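Local coordinates for protein cell divisionFtsK/SpoIIIE (Thermomonospora curvata, PDB 4NH0) that forms the cytoplasmic ATPase motor of the ESX (type VII) secretion system, which exports proteins including EsxA and EsxB, and may be its translocase subunit, at residues 620-634 with 675-689. Residues are numbered along the deposited sequence; the frame is centred on the assembly and turned at random.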
loop_
_atom_site.group_PDB
_atom_site.type_symbol
_atom_site.label_atom_id
_atom_site.label_comp_id
_atom_site.label_asym_id
_atom_site.label_seq_id
_atom_site.Cartn_x
_atom_site.Cartn_y
_atom_site.Cartn_z
ATOM N N THR A 620 -10.408 -1.944 19.692
ATOM C CA THR A 620 -11.161 -1.931 18.446
ATOM C C THR A 620 -12.428 -1.096 18.576
ATOM O O THR A 620 -12.776 -0.647 19.667
ATOM C CB THR A 620 -11.541 -3.359 18.013
ATOM O OG1 THR A 620 -12.114 -3.331 16.701
ATOM C CG2 THR A 620 -12.537 -3.966 18.988
ATOM N N ALA A 621 -13.113 -0.883 17.457
ATOM C CA ALA A 621 -14.405 -0.211 17.473
ATOM C C ALA A 621 -15.452 -1.143 18.066
ATOM O O ALA A 621 -16.143 -1.853 17.337
ATOM C CB ALA A 621 -14.802 0.224 16.073
ATOM N N ASP A 622 -15.557 -1.131 19.392
ATOM C CA ASP A 622 -16.396 -2.074 20.126
ATOM C C ASP A 622 -17.849 -2.070 19.661
ATOM O O ASP A 622 -18.538 -1.054 19.747
ATOM C CB ASP A 622 -16.335 -1.769 21.626
ATOM C CG ASP A 622 -16.811 -2.929 22.481
ATOM O OD1 ASP A 622 -17.372 -3.897 21.927
ATOM O OD2 ASP A 622 -16.624 -2.871 23.715
ATOM N N GLY A 623 -18.303 -3.216 19.165
ATOM C CA GLY A 623 -19.693 -3.396 18.797
ATOM C C GLY A 623 -20.067 -2.857 17.431
ATOM O O GLY A 623 -21.238 -2.876 17.054
ATOM N N TRP A 624 -19.078 -2.379 16.683
ATOM C CA TRP A 624 -19.339 -1.818 15.363
ATOM C C TRP A 624 -19.764 -2.905 14.384
ATOM O O TRP A 624 -19.282 -4.036 14.447
ATOM C CB TRP A 624 -18.106 -1.087 14.827
ATOM C CG TRP A 624 -18.410 -0.195 13.660
ATOM C CD1 TRP A 624 -19.620 0.345 13.337
ATOM C CD2 TRP A 624 -17.490 0.255 12.656
ATOM N NE1 TRP A 624 -19.512 1.105 12.199
ATOM C CE2 TRP A 624 -18.215 1.066 11.761
ATOM C CE3 TRP A 624 -16.127 0.051 12.430
ATOM C CZ2 TRP A 624 -17.621 1.673 10.657
ATOM C CZ3 TRP A 624 -15.540 0.656 11.334
ATOM C CH2 TRP A 624 -16.287 1.456 10.461
ATOM N N GLU A 625 -20.676 -2.553 13.484
ATOM C CA GLU A 625 -21.166 -3.475 12.468
ATOM C C GLU A 625 -20.038 -3.947 11.556
ATOM O O GLU A 625 -20.001 -5.109 11.150
ATOM C CB GLU A 625 -22.275 -2.812 11.645
ATOM C CG GLU A 625 -22.297 -3.201 10.174
ATOM C CD GLU A 625 -23.463 -2.589 9.423
ATOM O OE1 GLU A 625 -23.986 -1.551 9.878
ATOM O OE2 GLU A 625 -23.853 -3.144 8.374
ATOM N N TRP A 626 -19.112 -3.044 11.252
ATOM C CA TRP A 626 -18.033 -3.340 10.317
ATOM C C TRP A 626 -16.744 -3.773 11.007
ATOM O O TRP A 626 -15.651 -3.498 10.514
ATOM C CB TRP A 626 -17.758 -2.127 9.428
ATOM C CG TRP A 626 -18.831 -1.888 8.419
ATOM C CD1 TRP A 626 -19.779 -0.910 8.445
ATOM C CD2 TRP A 626 -19.078 -2.657 7.237
ATOM N NE1 TRP A 626 -20.597 -1.016 7.346
ATOM C CE2 TRP A 626 -20.187 -2.082 6.590
ATOM C CE3 TRP A 626 -18.465 -3.773 6.661
ATOM C CZ2 TRP A 626 -20.698 -2.585 5.397
ATOM C CZ3 TRP A 626 -18.972 -4.270 5.477
ATOM C CH2 TRP A 626 -20.077 -3.677 4.857
ATOM N N ARG A 627 -16.869 -4.454 12.140
ATOM C CA ARG A 627 -15.701 -5.003 12.814
ATOM C C ARG A 627 -15.580 -6.491 12.519
ATOM O O ARG A 627 -16.499 -7.262 12.794
ATOM C CB ARG A 627 -15.777 -4.773 14.323
ATOM C CG ARG A 627 -14.468 -5.049 15.044
ATOM C CD ARG A 627 -14.702 -5.654 16.413
ATOM N NE ARG A 627 -15.267 -6.995 16.312
ATOM C CZ ARG A 627 -14.546 -8.092 16.107
ATOM N NH1 ARG A 627 -13.229 -8.008 15.980
ATOM N NH2 ARG A 627 -15.141 -9.273 16.027
ATOM N N GLY A 628 -14.447 -6.892 11.956
ATOM C CA GLY A 628 -14.217 -8.286 11.629
ATOM C C GLY A 628 -14.916 -8.707 10.353
ATOM O O GLY A 628 -15.261 -9.874 10.178
ATOM N N ARG A 629 -15.128 -7.748 9.457
ATOM C CA ARG A 629 -15.767 -8.021 8.176
ATOM C C ARG A 629 -14.724 -8.066 7.066
ATOM O O ARG A 629 -15.062 -8.056 5.882
ATOM C CB ARG A 629 -16.824 -6.958 7.871
ATOM C CG ARG A 629 -17.805 -6.721 9.007
ATOM C CD ARG A 629 -18.896 -7.776 9.047
ATOM N NE ARG A 629 -19.899 -7.564 8.007
ATOM C CZ ARG A 629 -19.868 -8.138 6.809
ATOM N NH1 ARG A 629 -18.881 -8.966 6.494
ATOM N NH2 ARG A 629 -20.824 -7.886 5.926
ATOM N N LEU A 630 -13.457 -8.112 7.471
ATOM C CA LEU A 630 -12.316 -8.095 6.557
ATOM C C LEU A 630 -12.308 -6.871 5.653
ATOM O O LEU A 630 -11.784 -6.915 4.541
ATOM C CB LEU A 630 -12.280 -9.367 5.711
ATOM C CG LEU A 630 -11.656 -10.584 6.393
ATOM C CD1 LEU A 630 -11.469 -11.700 5.390
ATOM C CD2 LEU A 630 -10.332 -10.218 7.036
ATOM N N HIS A 631 -12.886 -5.778 6.136
ATOM C CA HIS A 631 -12.799 -4.502 5.443
ATOM C C HIS A 631 -11.786 -3.610 6.143
ATOM O O HIS A 631 -11.705 -3.597 7.370
ATOM C CB HIS A 631 -14.163 -3.817 5.381
ATOM C CG HIS A 631 -15.096 -4.417 4.377
ATOM N ND1 HIS A 631 -15.576 -5.704 4.482
ATOM C CD2 HIS A 631 -15.639 -3.904 3.248
ATOM C CE1 HIS A 631 -16.374 -5.960 3.460
ATOM N NE2 HIS A 631 -16.430 -4.884 2.697
ATOM N N ALA A 632 -11.007 -2.871 5.361
ATOM C CA ALA A 632 -9.973 -2.011 5.919
ATOM C C ALA A 632 -9.986 -0.633 5.274
ATOM O O ALA A 632 -10.066 -0.510 4.053
ATOM C CB ALA A 632 -8.608 -2.653 5.754
ATOM N N VAL A 633 -9.912 0.400 6.104
ATOM C CA VAL A 633 -9.839 1.769 5.615
ATOM C C VAL A 633 -8.375 2.169 5.447
ATOM O O VAL A 633 -7.551 1.925 6.326
ATOM C CB VAL A 633 -10.559 2.750 6.565
ATOM C CG1 VAL A 633 -10.087 2.558 7.997
ATOM C CG2 VAL A 633 -10.361 4.183 6.109
ATOM N N VAL A 634 -8.055 2.771 4.307
ATOM C CA VAL A 634 -6.666 3.056 3.967
ATOM C C VAL A 634 -6.363 4.552 3.887
ATOM O O VAL A 634 -5.355 5.010 4.426
ATOM C CB VAL A 634 -6.285 2.380 2.633
ATOM C CG1 VAL A 634 -5.187 3.149 1.923
ATOM C CG2 VAL A 634 -5.865 0.940 2.879
ATOM N N THR A 675 -0.034 1.049 7.195
ATOM C CA THR A 675 -1.387 1.509 7.484
ATOM C C THR A 675 -2.372 0.361 7.349
ATOM O O THR A 675 -3.201 0.135 8.227
ATOM C CB THR A 675 -1.823 2.643 6.546
ATOM O OG1 THR A 675 -2.010 2.126 5.225
ATOM C CG2 THR A 675 -0.779 3.734 6.514
ATOM N N LEU A 676 -2.268 -0.358 6.235
ATOM C CA LEU A 676 -3.157 -1.474 5.939
ATOM C C LEU A 676 -3.110 -2.539 7.027
ATOM O O LEU A 676 -4.145 -3.048 7.454
ATOM C CB LEU A 676 -2.796 -2.092 4.588
ATOM C CG LEU A 676 -3.669 -3.262 4.137
ATOM C CD1 LEU A 676 -5.131 -2.857 4.139
ATOM C CD2 LEU A 676 -3.247 -3.745 2.761
ATOM N N ILE A 677 -1.902 -2.874 7.468
ATOM C CA ILE A 677 -1.721 -3.823 8.556
ATOM C C ILE A 677 -2.370 -3.301 9.830
ATOM O O ILE A 677 -3.139 -4.004 10.481
ATOM C CB ILE A 677 -0.232 -4.102 8.824
ATOM C CG1 ILE A 677 0.409 -4.786 7.617
ATOM C CG2 ILE A 677 -0.065 -4.964 10.062
ATOM C CD1 ILE A 677 1.886 -5.057 7.785
ATOM N N THR A 678 -2.060 -2.054 10.171
ATOM C CA THR A 678 -2.596 -1.429 11.372
ATOM C C THR A 678 -4.111 -1.289 11.291
ATOM O O THR A 678 -4.813 -1.518 12.274
ATOM C CB THR A 678 -1.974 -0.043 11.610
ATOM O OG1 THR A 678 -0.564 -0.103 11.368
ATOM C CG2 THR A 678 -2.221 0.416 13.035
ATOM N N SER A 679 -4.607 -0.915 10.116
ATOM C CA SER A 679 -6.041 -0.761 9.900
ATOM C C SER A 679 -6.774 -2.071 10.158
ATOM O O SER A 679 -7.782 -2.098 10.862
ATOM C CB SER A 679 -6.325 -0.273 8.479
ATOM O OG SER A 679 -7.712 -0.082 8.273
ATOM N N LEU A 680 -6.259 -3.153 9.586
ATOM C CA LEU A 680 -6.814 -4.479 9.818
ATOM C C LEU A 680 -6.647 -4.882 11.276
ATOM O O LEU A 680 -7.506 -5.545 11.848
ATOM C CB LEU A 680 -6.148 -5.513 8.908
ATOM C CG LEU A 680 -6.561 -5.507 7.437
ATOM C CD1 LEU A 680 -5.663 -6.425 6.633
ATOM C CD2 LEU A 680 -8.010 -5.927 7.296
ATOM N N ALA A 681 -5.532 -4.471 11.870
ATOM C CA ALA A 681 -5.239 -4.791 13.260
ATOM C C ALA A 681 -6.226 -4.113 14.202
ATOM O O ALA A 681 -6.481 -4.600 15.303
ATOM C CB ALA A 681 -3.817 -4.390 13.606
ATOM N N LEU A 682 -6.781 -2.988 13.762
ATOM C CA LEU A 682 -7.719 -2.227 14.575
ATOM C C LEU A 682 -9.135 -2.785 14.501
ATOM O O LEU A 682 -9.918 -2.621 15.431
ATOM C CB LEU A 682 -7.723 -0.758 14.151
ATOM C CG LEU A 682 -6.490 0.066 14.524
ATOM C CD1 LEU A 682 -6.561 1.447 13.896
ATOM C CD2 LEU A 682 -6.357 0.168 16.032
ATOM N N LEU A 683 -9.462 -3.441 13.394
ATOM C CA LEU A 683 -10.811 -3.958 13.193
ATOM C C LEU A 683 -10.882 -5.468 13.371
ATOM O O LEU A 683 -11.933 -6.074 13.174
ATOM C CB LEU A 683 -11.325 -3.575 11.804
ATOM C CG LEU A 683 -11.533 -2.082 11.556
ATOM C CD1 LEU A 683 -11.962 -1.829 10.121
ATOM C CD2 LEU A 683 -12.554 -1.521 12.528
ATOM N N HIS A 684 -9.760 -6.076 13.738
ATOM C CA HIS A 684 -9.710 -7.521 13.925
ATOM C C HIS A 684 -8.844 -7.905 15.115
ATOM O O HIS A 684 -7.940 -7.168 15.505
ATOM C CB HIS A 684 -9.184 -8.207 12.664
ATOM C CG HIS A 684 -9.962 -7.880 11.427
ATOM N ND1 HIS A 684 -9.783 -6.708 10.725
ATOM C CD2 HIS A 684 -10.921 -8.571 10.769
ATOM C CE1 HIS A 684 -10.600 -6.691 9.687
ATOM N NE2 HIS A 684 -11.302 -7.809 9.692
ATOM N N THR A 685 -9.131 -9.068 15.689
ATOM C CA THR A 685 -8.334 -9.607 16.781
ATOM C C THR A 685 -7.222 -10.479 16.206
ATOM O O THR A 685 -7.359 -11.003 15.102
ATOM C CB THR A 685 -9.200 -10.427 17.759
ATOM O OG1 THR A 685 -9.620 -11.643 17.130
ATOM C CG2 THR A 685 -10.421 -9.631 18.183
ATOM N N PRO A 686 -6.111 -10.630 16.946
ATOM C CA PRO A 686 -4.983 -11.456 16.496
ATOM C C PRO A 686 -5.358 -12.906 16.190
ATOM O O PRO A 686 -4.583 -13.607 15.543
ATOM C CB PRO A 686 -4.016 -11.390 17.679
ATOM C CG PRO A 686 -4.314 -10.089 18.319
ATOM C CD PRO A 686 -5.793 -9.903 18.187
ATOM N N GLN A 687 -6.524 -13.347 16.651
ATOM C CA GLN A 687 -7.010 -14.685 16.341
ATOM C C GLN A 687 -7.788 -14.696 15.031
ATOM O O GLN A 687 -8.109 -15.758 14.499
ATOM C CB GLN A 687 -7.891 -15.216 17.471
ATOM C CG GLN A 687 -7.132 -15.620 18.719
ATOM C CD GLN A 687 -8.028 -16.268 19.755
ATOM O OE1 GLN A 687 -7.834 -17.426 20.120
ATOM N NE2 GLN A 687 -9.017 -15.522 20.232
ATOM N N GLU A 688 -8.092 -13.509 14.518
ATOM C CA GLU A 688 -8.847 -13.384 13.279
ATOM C C GLU A 688 -7.929 -13.107 12.094
ATOM O O GLU A 688 -8.207 -13.530 10.975
ATOM C CB GLU A 688 -9.898 -12.280 13.404
ATOM C CG GLU A 688 -11.040 -12.619 14.348
ATOM C CD GLU A 688 -12.000 -11.464 14.546
ATOM O OE1 GLU A 688 -13.217 -11.715 14.657
ATOM O OE2 GLU A 688 -11.538 -10.305 14.601
ATOM N N VAL A 689 -6.838 -12.391 12.346
ATOM C CA VAL A 689 -5.858 -12.099 11.305
ATOM C C VAL A 689 -4.432 -12.307 11.808
ATOM O O VAL A 689 -4.146 -12.116 12.988
ATOM C CB VAL A 689 -5.993 -10.655 10.778
ATOM C CG1 VAL A 689 -7.307 -10.475 10.036
ATOM C CG2 VAL A 689 -5.876 -9.657 11.915
#
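Leu676, on the helix that follows the P-loop of the second FtsK domain, rests CD1 against both Ala632 CB and Val634 CG2 of strand 631-634. One turn on, Ser679 has OG anti to its own backbone nitrogen (chi1 -178°), which carries the hydroxyl to the strand, where it donates to Val633 O at 2.8 Å. Leu680 packs CD2 on Ala632 CB from the next position, and Leu682 O receives Thr620 OG1 in its carbonyl plane (2.6 Å). Leu683 then splits its branches: CD2 meets the edge of the Trp624 ring, with CZ3 at 3.9 Å, while CD1 reaches His631 O. The imidazole of His684 is held firmly at ND1, which donates to Leu680 O on a lone pair, and loosely at NE2, which accepts a weak, bent bond from Leu630 N; Gly628 N sits over one ring face. Farther on, Glu688 lays its carboxylate nearly coplanar (2°) with the Arg627 guanidinium. In this salt bridge Glu688 OE2 meets Arg627 NH1 on its syn side (3.2 Å) and Thr685 N on its anti side (2.9 Å); the bond from Arg627 NH2 to Glu688 OE1 is weak. With alanine in place of Glu688, Arg627 would probably lose this charged mate and Thr685 N its acceptor. Val689 CG1 lies against Leu630 CD2. The two His684 bonds are consistent with a neutral ring protonated at ND1.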